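Local coordinates for protein transcription termination factor FttA (Pyrococcus horikoshii, PDB 3AF6) that probably terminates transcription by cleaving nascent RNA as a zinc-dependent endonuclease and 5'-3' exonuclease of the metallo-beta-lactamase superfamily, at residues Glu482-Phe485 against Tyr489-Phe492; His498-Ser503 against Gln507-Ser512. One frame throughout, in Å; residues are numbered along the deposited sequence.

Contact 1 (Glu482-Phe485 against Tyr489-Phe492); sequences EQIF and YNPF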
# COMPACT_ATOMS: atom_id res chain seq x y z
N GLU A 482 -7.71 -1.77 -18.70
CA GLU A 482 -8.24 -2.50 -19.84
C GLU A 482 -7.07 -2.90 -20.75
O GLU A 482 -7.04 -4.00 -21.30
CB GLU A 482 -9.23 -1.62 -20.61
CG GLU A 482 -10.37 -1.06 -19.75
CD GLU A 482 -11.30 -2.14 -19.20
OE1 GLU A 482 -11.92 -2.86 -20.01
OE2 GLU A 482 -11.42 -2.26 -17.96
N GLN A 483 -6.11 -1.99 -20.89
CA GLN A 483 -4.93 -2.23 -21.70
C GLN A 483 -4.14 -3.42 -21.17
O GLN A 483 -3.15 -3.83 -21.76
CB GLN A 483 -4.05 -0.98 -21.69
CG GLN A 483 -2.90 -1.01 -22.67
CD GLN A 483 -2.09 0.27 -22.63
OE1 GLN A 483 -2.62 1.34 -22.34
NE2 GLN A 483 -0.80 0.17 -22.95
N ILE A 484 -4.58 -3.96 -20.03
CA ILE A 484 -3.90 -5.09 -19.42
C ILE A 484 -4.61 -6.40 -19.76
O ILE A 484 -4.29 -7.03 -20.76
CB ILE A 484 -3.82 -4.98 -17.87
CG1 ILE A 484 -2.96 -3.78 -17.46
CG2 ILE A 484 -3.22 -6.26 -17.28
CD1 ILE A 484 -1.50 -3.91 -17.80
N PHE A 485 -5.57 -6.79 -18.93
CA PHE A 485 -6.26 -8.05 -19.15
C PHE A 485 -7.03 -8.17 -20.46
O PHE A 485 -6.84 -9.15 -21.18
CB PHE A 485 -7.17 -8.39 -17.95
CG PHE A 485 -8.17 -7.33 -17.60
CD1 PHE A 485 -9.25 -7.05 -18.43
CD2 PHE A 485 -8.07 -6.64 -16.39
CE1 PHE A 485 -10.21 -6.10 -18.08
CE2 PHE A 485 -9.02 -5.69 -16.02
CZ PHE A 485 -10.09 -5.42 -16.87
N TYR A 489 -1.78 -7.33 -24.49
CA TYR A 489 -0.73 -6.32 -24.36
C TYR A 489 -0.43 -5.96 -22.91
O TYR A 489 -1.25 -6.16 -22.02
CB TYR A 489 -1.13 -5.05 -25.11
CG TYR A 489 -0.06 -3.97 -25.08
CD1 TYR A 489 1.24 -4.26 -25.50
CD2 TYR A 489 -0.35 -2.68 -24.64
CE1 TYR A 489 2.24 -3.27 -25.49
CE2 TYR A 489 0.64 -1.69 -24.62
CZ TYR A 489 1.93 -2.00 -25.04
OH TYR A 489 2.91 -1.03 -25.03
N ASN A 490 0.77 -5.42 -22.70
CA ASN A 490 1.20 -5.03 -21.37
C ASN A 490 2.50 -4.23 -21.48
O ASN A 490 3.55 -4.78 -21.81
CB ASN A 490 1.42 -6.28 -20.52
CG ASN A 490 1.31 -5.99 -19.05
OD1 ASN A 490 1.96 -5.09 -18.52
ND2 ASN A 490 0.46 -6.76 -18.36
N PRO A 491 2.45 -2.92 -21.19
CA PRO A 491 3.63 -2.06 -21.26
C PRO A 491 4.75 -2.42 -20.28
O PRO A 491 5.89 -2.01 -20.46
CB PRO A 491 3.06 -0.67 -21.00
CG PRO A 491 1.92 -0.96 -20.07
CD PRO A 491 1.28 -2.16 -20.73
N PHE A 492 4.41 -3.19 -19.24
CA PHE A 492 5.41 -3.61 -18.26
C PHE A 492 6.24 -4.76 -18.81
O PHE A 492 7.41 -4.92 -18.46
CB PHE A 492 4.73 -4.04 -16.96
CG PHE A 492 3.98 -2.94 -16.27
CD1 PHE A 492 2.62 -3.07 -16.00
CD2 PHE A 492 4.62 -1.76 -15.90
CE1 PHE A 492 1.91 -2.05 -15.39
CE2 PHE A 492 3.93 -0.73 -15.29
CZ PHE A 492 2.56 -0.87 -15.03
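Asn490, whose amide meets Ile484 across the contact, uses OD1 to accept a hydrogen bond from Phe492 N, 3.2 Å away. The N-H...O angle is 149°, and Phe492 N lies in the plane of the Asn490 carbonyl, on a lone pair of OD1. This is an Asx turn, and it ties the Asn490 amide to the chain just past Pro491. The other segment meets the same amide with Ile484. Ile484 CD1 lies 3.5 Å from Asn490 ND2 and 3.7 Å from Asn490 CG, and the Ile484 side chain comes at a slant to that of Asn490. Ile484 CG2 also approaches Asn490 ND2, at 3.9 Å. A looser apolar contact joins Ile484 CD1 to Pro491 CD at 4.4 Å.

Gln483 and Tyr489 form the second half of the contact. The Gln483 chain is extended, with CG anti to the backbone N (chi1 -171°). It runs alongside Tyr489 and points the same way. Gln483 CG packs on Tyr489 CD2 at 3.6 Å. The Gln483 amide sits at the ring edge, with its plane only 6° from that of the ring. The modelled distance from the amide nitrogen to the ring is too short to trust. Pro491 N sits over one face of the Tyr489 ring, offset toward the rim.

The contact lies in the loop that follows helix 478-482 and leads to strand 497-499, in the beta-CASP region and away from the zinc site. Helix 435-447 packs on Pro491 and Phe492, and helix 462-471 on Asn490 and Phe492.

No hydrogen bond links the two segments. They meet through van der Waals packing, while the Asx turn orders the Asn490 side of the loop from within.

Contact 2 (His498-Ser503 against Gln507-Ser512); sequences HPVANS and QDIIDS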
# COMPACT_ATOMS: atom_id res chain seq x y z
N HIS A 498 15.44 -4.46 -18.94
CA HIS A 498 16.28 -5.61 -18.62
C HIS A 498 16.48 -5.64 -17.10
O HIS A 498 17.24 -4.85 -16.55
CB HIS A 498 17.63 -5.50 -19.31
CG HIS A 498 18.51 -6.69 -19.10
ND1 HIS A 498 18.27 -7.92 -19.69
CD2 HIS A 498 19.64 -6.85 -18.36
CE1 HIS A 498 19.20 -8.78 -19.32
NE2 HIS A 498 20.05 -8.16 -18.52
N PRO A 499 15.79 -6.56 -16.42
CA PRO A 499 15.92 -6.68 -14.96
C PRO A 499 17.33 -7.13 -14.62
O PRO A 499 17.76 -8.18 -15.09
CB PRO A 499 14.90 -7.75 -14.61
CG PRO A 499 13.89 -7.65 -15.72
CD PRO A 499 14.76 -7.47 -16.93
N VAL A 500 18.04 -6.35 -13.81
CA VAL A 500 19.40 -6.72 -13.40
C VAL A 500 19.31 -7.95 -12.50
O VAL A 500 18.86 -7.87 -11.36
CB VAL A 500 20.09 -5.58 -12.63
CG1 VAL A 500 21.53 -5.95 -12.33
CG2 VAL A 500 20.04 -4.29 -13.45
N ALA A 501 19.73 -9.09 -13.04
CA ALA A 501 19.67 -10.38 -12.36
C ALA A 501 20.48 -10.61 -11.07
O ALA A 501 20.00 -11.30 -10.17
CB ALA A 501 20.00 -11.49 -13.36
N ASN A 502 21.69 -10.06 -10.98
CA ASN A 502 22.50 -10.27 -9.78
C ASN A 502 23.68 -9.31 -9.63
O ASN A 502 23.97 -8.51 -10.52
CB ASN A 502 23.02 -11.71 -9.74
CG ASN A 502 23.70 -12.12 -11.03
OD1 ASN A 502 24.65 -11.46 -11.48
ND2 ASN A 502 23.22 -13.20 -11.65
N SER A 503 24.35 -9.42 -8.48
CA SER A 503 25.50 -8.58 -8.13
C SER A 503 26.50 -8.46 -9.27
O SER A 503 27.01 -7.38 -9.56
CB SER A 503 26.22 -9.18 -6.92
OG SER A 503 25.31 -9.72 -5.97
N GLN A 507 27.85 -5.24 -11.74
CA GLN A 507 29.24 -4.82 -11.87
C GLN A 507 29.59 -4.65 -13.34
O GLN A 507 30.21 -3.66 -13.73
CB GLN A 507 30.15 -5.86 -11.21
CG GLN A 507 31.52 -5.31 -10.88
CD GLN A 507 31.45 -4.10 -9.96
OE1 GLN A 507 31.05 -4.22 -8.80
NE2 GLN A 507 31.83 -2.93 -10.47
N ASP A 508 29.18 -5.61 -14.16
CA ASP A 508 29.44 -5.53 -15.60
C ASP A 508 28.93 -4.20 -16.14
O ASP A 508 29.71 -3.40 -16.68
CB ASP A 508 28.73 -6.68 -16.32
CG ASP A 508 29.19 -8.04 -15.85
OD1 ASP A 508 28.65 -9.06 -16.33
OD2 ASP A 508 30.10 -8.08 -14.99
N ILE A 509 27.63 -3.97 -15.98
CA ILE A 509 26.98 -2.74 -16.44
C ILE A 509 27.80 -1.50 -16.11
O ILE A 509 28.00 -0.63 -16.96
CB ILE A 509 25.57 -2.58 -15.81
CG1 ILE A 509 24.71 -3.80 -16.12
CG2 ILE A 509 24.90 -1.33 -16.37
CD1 ILE A 509 23.33 -3.75 -15.51
N ILE A 510 28.27 -1.41 -14.87
CA ILE A 510 29.06 -0.27 -14.43
C ILE A 510 30.37 -0.19 -15.21
O ILE A 510 30.75 0.88 -15.70
CB ILE A 510 29.39 -0.39 -12.93
CG1 ILE A 510 28.09 -0.56 -12.14
CG2 ILE A 510 30.13 0.85 -12.46
CD1 ILE A 510 28.28 -0.99 -10.70
N ASP A 511 31.04 -1.33 -15.33
CA ASP A 511 32.31 -1.39 -16.04
C ASP A 511 32.15 -1.20 -17.54
O ASP A 511 32.96 -0.52 -18.17
CB ASP A 511 33.01 -2.73 -15.77
CG ASP A 511 33.44 -2.89 -14.32
OD1 ASP A 511 34.01 -1.93 -13.75
OD2 ASP A 511 33.21 -3.98 -13.75
N SER A 512 31.10 -1.79 -18.11
CA SER A 512 30.85 -1.67 -19.55
C SER A 512 30.93 -0.23 -20.04
O SER A 512 30.98 0.71 -19.25
CB SER A 512 29.48 -2.25 -19.89
OG SER A 512 29.22 -2.13 -21.28
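Val500 and Ile509 make the apolar part of the contact. They reach toward each other tip to tip, and Val500 CG2 meets Ile509 CD1 at 3.9 Å. The outer part of Ile509 is extended (chi2 178°), which carries CD1 out from the helix to the valine. Tyr457, on the neighbouring strand 456-459, touches both side chains.

The hydrogen bond across the contact is between backbones. Gln507 N donates to Ser503 O over 3.2 Å, with an N-H...O angle of 152°. It is an i to i+4 bond in the first turn of helix 503-511. Asn502 is the N-cap, and its OD1 accepts from Glu505 N.

Strand 497-499, helix 503-511 and strand 516-520 form a beta-alpha-beta crossover. The two strands are parallel, with strand 456-459 between them in the six-stranded parallel sheet of the beta-CASP domain. Ile509 of the helix packs on Val500, just past the end of the edge strand.

Glu505 adds two more hydrogen bonds: its OE2 with His498 NE2 and its OE1 with Ala501 N.

In the fold
Both contacts lie in the beta-CASP domain and follow one another along the chain. After helix 478-482, contact 1 closes a short loop in which three residues separate its segments. The chain then runs on into edge strand 497-499. Contact 2 opens there and closes across the turn from that strand into helix 503-511. Neither contact encloses or crosses the other. The centres of contact 1 and contact 2 are about 27 Å apart. The nearest atoms of contact 1 and contact 2 are about 8 Å apart, without touching. Contact 1 holds together the loop after helix 478-482, against helices 435-447 and 462-471. Contact 2 joins the edge of the parallel sheet to the helix that leads on to strand 516-520.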